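Local coordinates for DyP2 (Amycolatopsis sp. ATCC 39116, PDB 4G2C), which is a haem-dependent dye peroxidase of a lignin-reactive bacterium and probably uses peroxide to oxidise dyes and, with its bound manganese, other substrates, at residues G209-R221 with E277-D289. Residues are numbered along the deposited sequence; the frame is centred on the assembly and turned at random.
Sequences GDGIEHFGYVDGR and EQNVRLFKEAERD. With MN (manganese (II) ion), chain D; HEM (protoporphyrin IX containing Fe), chain C.
Glu213 meets Gln278 beside the haem edge, a compact example of how one carboxylate can organise a turn and bind it to a distant strand. Gln278 NE2 gives a 2.6 Å hydrogen bond to Glu213 OE2, nearly along its C-O bond and in the plane of the amide. With CG between the backbone N and carbonyl carbon (chi1 53°) and a second bend at chi2, the carboxylate folds back over its own type I turn: OE2 also accepts from Phe215 N, and OE1 from Tyr217 N. A leucine in its place would probably leave these two backbone N-H groups and the Gln278 amide without their acceptor. His214 N gives Gln278 OE1 a weak hydrogen bond of 3.4 Å, and its CB touches the same oxygen.

The Phe215 ring is sandwiched. Gln278 NE2 sits 3.3 Å above the centre of one face, and Phe283 makes an offset stack on the other, centroids 4.0 Å apart and planes almost parallel (1°). The backbone O of Phe215 accepts from Lys284 NZ at 2.6 Å, nearly head-on, and NZ also forms a salt bridge with Glu287 OE1. That same OE1 lies at the edge of the Tyr217 ring, 2.9 Å from Tyr217 OH; the bond is weak and unsettled, since a manganese-bound water also lies near the hydroxyl. Glu287 OE2 binds manganese at 2.3 Å together with Glu313.

The turn packs against the junction of strand 267-278 with helix 280-293 beside the haem, whose CMB both Glu213 and Gln278 touch; helix 303-309 touches Tyr217 and Phe283, and strands 193-205 and 374-380 touch His214.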
loop_
_atom_site.group_PDB
_atom_site.type_symbol
_atom_site.label_atom_id
_atom_site.label_comp_id
_atom_site.label_asym_id
_atom_site.label_seq_id
_atom_site.Cartn_x
_atom_site.Cartn_y
_atom_site.Cartn_z
ATOM N N GLY A 209 -3.707 2.306 -19.480
ATOM C CA GLY A 209 -4.754 1.897 -18.559
ATOM C C GLY A 209 -4.254 1.423 -17.198
ATOM O O GLY A 209 -5.041 0.960 -16.373
ATOM N N ASP A 210 -2.949 1.527 -16.957
ATOM C CA ASP A 210 -2.376 1.131 -15.666
ATOM C C ASP A 210 -2.429 2.268 -14.657
ATOM O O ASP A 210 -2.096 3.405 -14.990
ATOM C CB ASP A 210 -0.913 0.718 -15.835
ATOM C CG ASP A 210 -0.744 -0.500 -16.726
ATOM O OD1 ASP A 210 -1.361 -1.543 -16.409
ATOM O OD2 ASP A 210 0.008 -0.409 -17.732
ATOM N N GLY A 211 -2.799 1.953 -13.418
ATOM C CA GLY A 211 -2.798 2.945 -12.353
ATOM C C GLY A 211 -1.410 3.476 -12.038
ATOM O O GLY A 211 -0.445 2.721 -12.027
ATOM N N ILE A 212 -1.301 4.771 -11.768
ATOM C CA ILE A 212 0.004 5.369 -11.457
ATOM C C ILE A 212 -0.039 6.256 -10.225
ATOM O O ILE A 212 -1.116 6.664 -9.787
ATOM C CB ILE A 212 0.498 6.250 -12.597
ATOM C CG1 ILE A 212 -0.489 7.411 -12.819
ATOM C CG2 ILE A 212 0.708 5.412 -13.852
ATOM C CD1 ILE A 212 -0.035 8.421 -13.885
ATOM N N GLU A 213 1.130 6.556 -9.663
ATOM C CA GLU A 213 1.198 7.562 -8.597
ATOM C C GLU A 213 1.725 8.885 -9.162
ATOM O O GLU A 213 2.047 8.968 -10.349
ATOM C CB GLU A 213 2.021 7.077 -7.406
ATOM C CG GLU A 213 3.397 6.579 -7.784
ATOM C CD GLU A 213 4.274 7.683 -8.340
ATOM O OE1 GLU A 213 4.801 7.511 -9.462
ATOM O OE2 GLU A 213 4.436 8.725 -7.649
ATOM N N HIS A 214 1.810 9.916 -8.331
ATOM C CA HIS A 214 2.058 11.266 -8.855
ATOM C C HIS A 214 3.401 11.493 -9.546
ATOM O O HIS A 214 3.512 12.381 -10.381
ATOM C CB HIS A 214 1.740 12.344 -7.815
ATOM C CG HIS A 214 0.266 12.587 -7.663
ATOM N ND1 HIS A 214 -0.485 13.219 -8.631
ATOM C CD2 HIS A 214 -0.603 12.235 -6.684
ATOM C CE1 HIS A 214 -1.751 13.262 -8.250
ATOM N NE2 HIS A 214 -1.850 12.667 -7.072
ATOM N N PHE A 215 4.404 10.671 -9.243
ATOM C CA PHE A 215 5.693 10.825 -9.912
ATOM C C PHE A 215 5.641 10.305 -11.344
ATOM O O PHE A 215 6.609 10.472 -12.104
ATOM C CB PHE A 215 6.828 10.127 -9.149
ATOM C CG PHE A 215 7.076 10.686 -7.774
ATOM C CD1 PHE A 215 6.779 12.004 -7.478
ATOM C CD2 PHE A 215 7.599 9.884 -6.777
ATOM C CE1 PHE A 215 7.014 12.517 -6.199
ATOM C CE2 PHE A 215 7.838 10.385 -5.505
ATOM C CZ PHE A 215 7.542 11.709 -5.219
ATOM N N GLY A 216 4.520 9.676 -11.699
ATOM C CA GLY A 216 4.303 9.153 -13.040
ATOM C C GLY A 216 4.484 7.647 -13.224
ATOM O O GLY A 216 4.354 7.116 -14.333
ATOM N N TYR A 217 4.766 6.933 -12.137
ATOM C CA TYR A 217 5.128 5.519 -12.273
ATOM C C TYR A 217 3.946 4.598 -11.971
ATOM O O TYR A 217 3.205 4.820 -11.015
ATOM C CB TYR A 217 6.306 5.164 -11.364
ATOM C CG TYR A 217 7.587 5.862 -11.705
ATOM C CD1 TYR A 217 7.755 7.219 -11.428
ATOM C CD2 TYR A 217 8.647 5.170 -12.295
ATOM C CE1 TYR A 217 8.935 7.869 -11.729
ATOM C CE2 TYR A 217 9.841 5.820 -12.609
ATOM C CZ TYR A 217 9.975 7.167 -12.321
ATOM O OH TYR A 217 11.142 7.830 -12.630
ATOM N N VAL A 218 3.786 3.570 -12.796
ATOM C CA VAL A 218 2.835 2.511 -12.514
ATOM C C VAL A 218 2.983 2.093 -11.050
ATOM O O VAL A 218 4.069 1.794 -10.587
ATOM C CB VAL A 218 3.056 1.292 -13.430
ATOM C CG1 VAL A 218 2.123 0.148 -13.026
ATOM C CG2 VAL A 218 2.817 1.666 -14.878
ATOM N N ASP A 219 1.893 2.095 -10.300
ATOM C CA ASP A 219 2.031 1.727 -8.907
ATOM C C ASP A 219 1.056 0.599 -8.600
ATOM O O ASP A 219 0.053 0.438 -9.288
ATOM C CB ASP A 219 1.855 2.955 -7.995
ATOM C CG ASP A 219 0.422 3.448 -7.936
ATOM O OD1 ASP A 219 -0.369 3.137 -8.851
ATOM O OD2 ASP A 219 0.075 4.151 -6.964
ATOM N N GLY A 220 1.360 -0.214 -7.604
ATOM C CA GLY A 220 0.478 -1.328 -7.283
ATOM C C GLY A 220 0.411 -2.456 -8.300
ATOM O O GLY A 220 -0.650 -3.029 -8.518
ATOM N N ARG A 221 1.540 -2.796 -8.914
ATOM C CA ARG A 221 1.611 -3.961 -9.798
ATOM C C ARG A 221 1.846 -5.243 -8.990
ATOM O O ARG A 221 1.222 -6.280 -9.228
ATOM C CB ARG A 221 2.749 -3.788 -10.818
ATOM C CG ARG A 221 3.036 -5.041 -11.652
ATOM C CD ARG A 221 1.811 -5.441 -12.472
ATOM N NE ARG A 221 2.025 -6.636 -13.287
ATOM C CZ ARG A 221 1.811 -7.876 -12.865
ATOM N NH1 ARG A 221 1.406 -8.094 -11.625
ATOM N NH2 ARG A 221 2.010 -8.901 -13.682
ATOM N N GLU A 277 2.642 13.200 1.241
ATOM C CA GLU A 277 2.664 14.247 0.241
ATOM C C GLU A 277 3.832 14.039 -0.705
ATOM O O GLU A 277 4.955 13.753 -0.279
ATOM C CB GLU A 277 2.743 15.628 0.895
ATOM C CG GLU A 277 2.434 16.767 -0.077
ATOM C CD GLU A 277 2.577 18.124 0.573
ATOM O OE1 GLU A 277 3.726 18.533 0.845
ATOM O OE2 GLU A 277 1.542 18.775 0.817
ATOM N N GLN A 278 3.555 14.193 -1.993
ATOM C CA GLN A 278 4.559 14.049 -3.040
ATOM C C GLN A 278 4.925 15.393 -3.695
ATOM O O GLN A 278 4.104 16.001 -4.378
ATOM C CB GLN A 278 4.026 13.111 -4.121
ATOM C CG GLN A 278 3.762 11.679 -3.653
ATOM C CD GLN A 278 3.342 10.782 -4.807
ATOM O OE1 GLN A 278 2.151 10.532 -5.018
ATOM N NE2 GLN A 278 4.314 10.304 -5.564
ATOM N N ASN A 279 6.155 15.852 -3.488
ATOM C CA ASN A 279 6.663 16.998 -4.219
ATOM C C ASN A 279 7.195 16.511 -5.571
ATOM O O ASN A 279 8.388 16.221 -5.719
ATOM C CB ASN A 279 7.761 17.700 -3.413
ATOM C CG ASN A 279 8.245 18.992 -4.068
ATOM O OD1 ASN A 279 8.177 19.159 -5.283
ATOM N ND2 ASN A 279 8.729 19.911 -3.252
ATOM N N VAL A 280 6.291 16.395 -6.538
ATOM C CA VAL A 280 6.623 15.904 -7.862
ATOM C C VAL A 280 7.715 16.750 -8.490
ATOM O O VAL A 280 8.663 16.224 -9.085
ATOM C CB VAL A 280 5.403 15.922 -8.765
ATOM C CG1 VAL A 280 5.763 15.386 -10.159
ATOM C CG2 VAL A 280 4.294 15.116 -8.134
ATOM N N ARG A 281 7.590 18.063 -8.328
ATOM C CA ARG A 281 8.582 18.990 -8.851
ATOM C C ARG A 281 10.002 18.590 -8.454
ATOM O O ARG A 281 10.896 18.478 -9.297
ATOM C CB ARG A 281 8.282 20.423 -8.388
ATOM C CG ARG A 281 9.369 21.444 -8.764
ATOM C CD ARG A 281 8.789 22.846 -9.041
ATOM N NE ARG A 281 8.420 23.600 -7.838
ATOM C CZ ARG A 281 7.271 24.268 -7.677
ATOM N NH1 ARG A 281 6.342 24.271 -8.639
ATOM N NH2 ARG A 281 7.042 24.930 -6.543
ATOM N N LEU A 282 10.211 18.382 -7.162
ATOM C CA LEU A 282 11.552 18.146 -6.663
ATOM C C LEU A 282 12.041 16.766 -7.108
ATOM O O LEU A 282 13.239 16.559 -7.375
ATOM C CB LEU A 282 11.546 18.252 -5.145
ATOM C CG LEU A 282 12.812 17.970 -4.356
ATOM C CD1 LEU A 282 13.920 18.925 -4.721
ATOM C CD2 LEU A 282 12.471 18.083 -2.880
ATOM N N PHE A 283 11.107 15.823 -7.188
ATOM C CA PHE A 283 11.449 14.463 -7.604
ATOM C C PHE A 283 11.912 14.448 -9.056
ATOM O O PHE A 283 12.856 13.738 -9.399
ATOM C CB PHE A 283 10.272 13.482 -7.380
ATOM C CG PHE A 283 10.659 12.039 -7.521
ATOM C CD1 PHE A 283 11.213 11.348 -6.453
ATOM C CD2 PHE A 283 10.507 11.381 -8.735
ATOM C CE1 PHE A 283 11.593 10.022 -6.589
ATOM C CE2 PHE A 283 10.878 10.062 -8.873
ATOM C CZ PHE A 283 11.421 9.381 -7.799
ATOM N N LYS A 284 11.250 15.236 -9.903
ATOM C CA LYS A 284 11.643 15.343 -11.306
ATOM C C LYS A 284 12.953 16.109 -11.480
ATOM O O LYS A 284 13.698 15.852 -12.419
ATOM C CB LYS A 284 10.546 15.989 -12.150
ATOM C CG LYS A 284 9.331 15.131 -12.321
ATOM C CD LYS A 284 9.697 13.720 -12.787
ATOM C CE LYS A 284 8.440 12.887 -13.002
ATOM N NZ LYS A 284 8.721 11.458 -13.272
ATOM N N GLU A 285 13.231 17.044 -10.582
ATOM C CA GLU A 285 14.484 17.767 -10.633
ATOM C C GLU A 285 15.555 16.771 -10.255
ATOM O O GLU A 285 16.642 16.727 -10.849
ATOM C CB GLU A 285 14.492 18.947 -9.650
ATOM C CG GLU A 285 13.638 20.130 -10.077
ATOM C CD GLU A 285 13.655 21.265 -9.058
ATOM O OE1 GLU A 285 13.692 20.982 -7.839
ATOM O OE2 GLU A 285 13.645 22.443 -9.475
ATOM N N ALA A 286 15.239 15.967 -9.253
ATOM C CA ALA A 286 16.161 14.942 -8.803
ATOM C C ALA A 286 16.461 13.967 -9.924
ATOM O O ALA A 286 17.612 13.606 -10.104
ATOM C CB ALA A 286 15.629 14.218 -7.562
ATOM N N GLU A 287 15.442 13.539 -10.674
ATOM C CA GLU A 287 15.684 12.661 -11.834
ATOM C C GLU A 287 16.660 13.357 -12.774
ATOM O O GLU A 287 17.640 12.755 -13.230
ATOM C CB GLU A 287 14.400 12.311 -12.614
ATOM C CG GLU A 287 13.331 11.525 -11.846
ATOM C CD GLU A 287 12.158 11.042 -12.724
ATOM O OE1 GLU A 287 11.100 10.695 -12.139
ATOM O OE2 GLU A 287 12.282 10.988 -13.982
ATOM N N ARG A 288 16.386 14.630 -13.063
ATOM C CA ARG A 288 17.224 15.394 -13.983
ATOM C C ARG A 288 18.680 15.455 -13.514
ATOM O O ARG A 288 19.592 15.142 -14.272
ATOM C CB ARG A 288 16.674 16.808 -14.175
ATOM C CG ARG A 288 17.518 17.672 -15.107
ATOM C CD ARG A 288 17.255 19.150 -14.855
ATOM N NE ARG A 288 17.559 19.520 -13.470
ATOM C CZ ARG A 288 16.842 20.387 -12.753
ATOM N NH1 ARG A 288 15.778 20.977 -13.290
ATOM N NH2 ARG A 288 17.188 20.667 -11.499
ATOM N N ASP A 289 18.881 15.861 -12.263
ATOM C CA ASP A 289 20.215 16.028 -11.710
ATOM C C ASP A 289 21.020 14.722 -11.651
ATOM O O ASP A 289 22.230 14.735 -11.889
ATOM C CB ASP A 289 20.158 16.675 -10.318
ATOM C CG ASP A 289 19.588 18.096 -10.347
ATOM O OD1 ASP A 289 19.539 18.722 -11.433
ATOM O OD2 ASP A 289 19.183 18.585 -9.271
HETATM MN MN MN D . 11.325 10.002 -15.839
HETATM C CHA HEM C . 5.971 -0.779 -5.252
HETATM C CHB HEM C . 5.733 4.074 -5.377
HETATM C CHC HEM C . 5.108 4.227 -0.562
HETATM C CHD HEM C . 6.132 -0.499 -0.367
HETATM C C1A HEM C . 5.945 0.516 -5.711
HETATM C C2A HEM C . 6.037 0.914 -7.101
HETATM C C3A HEM C . 5.965 2.251 -7.127
HETATM C C4A HEM C . 5.825 2.742 -5.767
HETATM C CMA HEM C . 6.021 3.140 -8.380
HETATM C CAA HEM C . 6.184 -0.062 -8.302
HETATM C CBA HEM C . 4.799 -0.564 -8.722
HETATM C CGA HEM C . 4.362 -1.766 -7.915
HETATM O O1A HEM C . 5.095 -2.769 -7.848
HETATM O O2A HEM C . 3.263 -1.738 -7.325
HETATM C C1B HEM C . 5.552 4.566 -4.093
HETATM C C2B HEM C . 5.393 5.960 -3.683
HETATM C C3B HEM C . 5.220 5.981 -2.346
HETATM C C4B HEM C . 5.242 4.620 -1.869
HETATM C CMB HEM C . 5.447 7.180 -4.637
HETATM C CAB HEM C . 4.990 7.186 -1.407
HETATM C CBB HEM C . 4.544 8.352 -1.882
HETATM C C1C HEM C . 5.410 2.971 -0.085
HETATM C C2C HEM C . 5.574 2.607 1.313
HETATM C C3C HEM C . 5.840 1.291 1.358
HETATM C C4C HEM C . 5.859 0.794 -0.003
HETATM C CMC HEM C . 5.421 3.568 2.527
HETATM C CAC HEM C . 6.132 0.432 2.612
HETATM C CBC HEM C . 6.542 0.989 3.763
HETATM C C1D HEM C . 6.126 -1.016 -1.645
HETATM C C2D HEM C . 6.189 -2.422 -1.945
HETATM C C3D HEM C . 6.119 -2.487 -3.463
HETATM C C4D HEM C . 6.042 -1.139 -3.930
HETATM C CMD HEM C . 6.286 -3.584 -0.942
HETATM C CAD HEM C . 6.170 -3.719 -4.345
HETATM C CBD HEM C . 7.629 -4.126 -4.330
HETATM C CGD HEM C . 7.661 -5.431 -5.076
HETATM O O1D HEM C . 6.933 -6.367 -4.652
HETATM O O2D HEM C . 8.377 -5.494 -6.112
HETATM N NA HEM C . 5.808 1.641 -4.932
HETATM N NB HEM C . 5.449 3.790 -2.954
HETATM N NC HEM C . 5.594 1.838 -0.861
HETATM N ND HEM C . 6.041 -0.303 -2.836
HETATM FE FE HEM C . 5.906 1.831 -2.919
HETATM O O HOH W 1 11.892 7.762 -15.656
#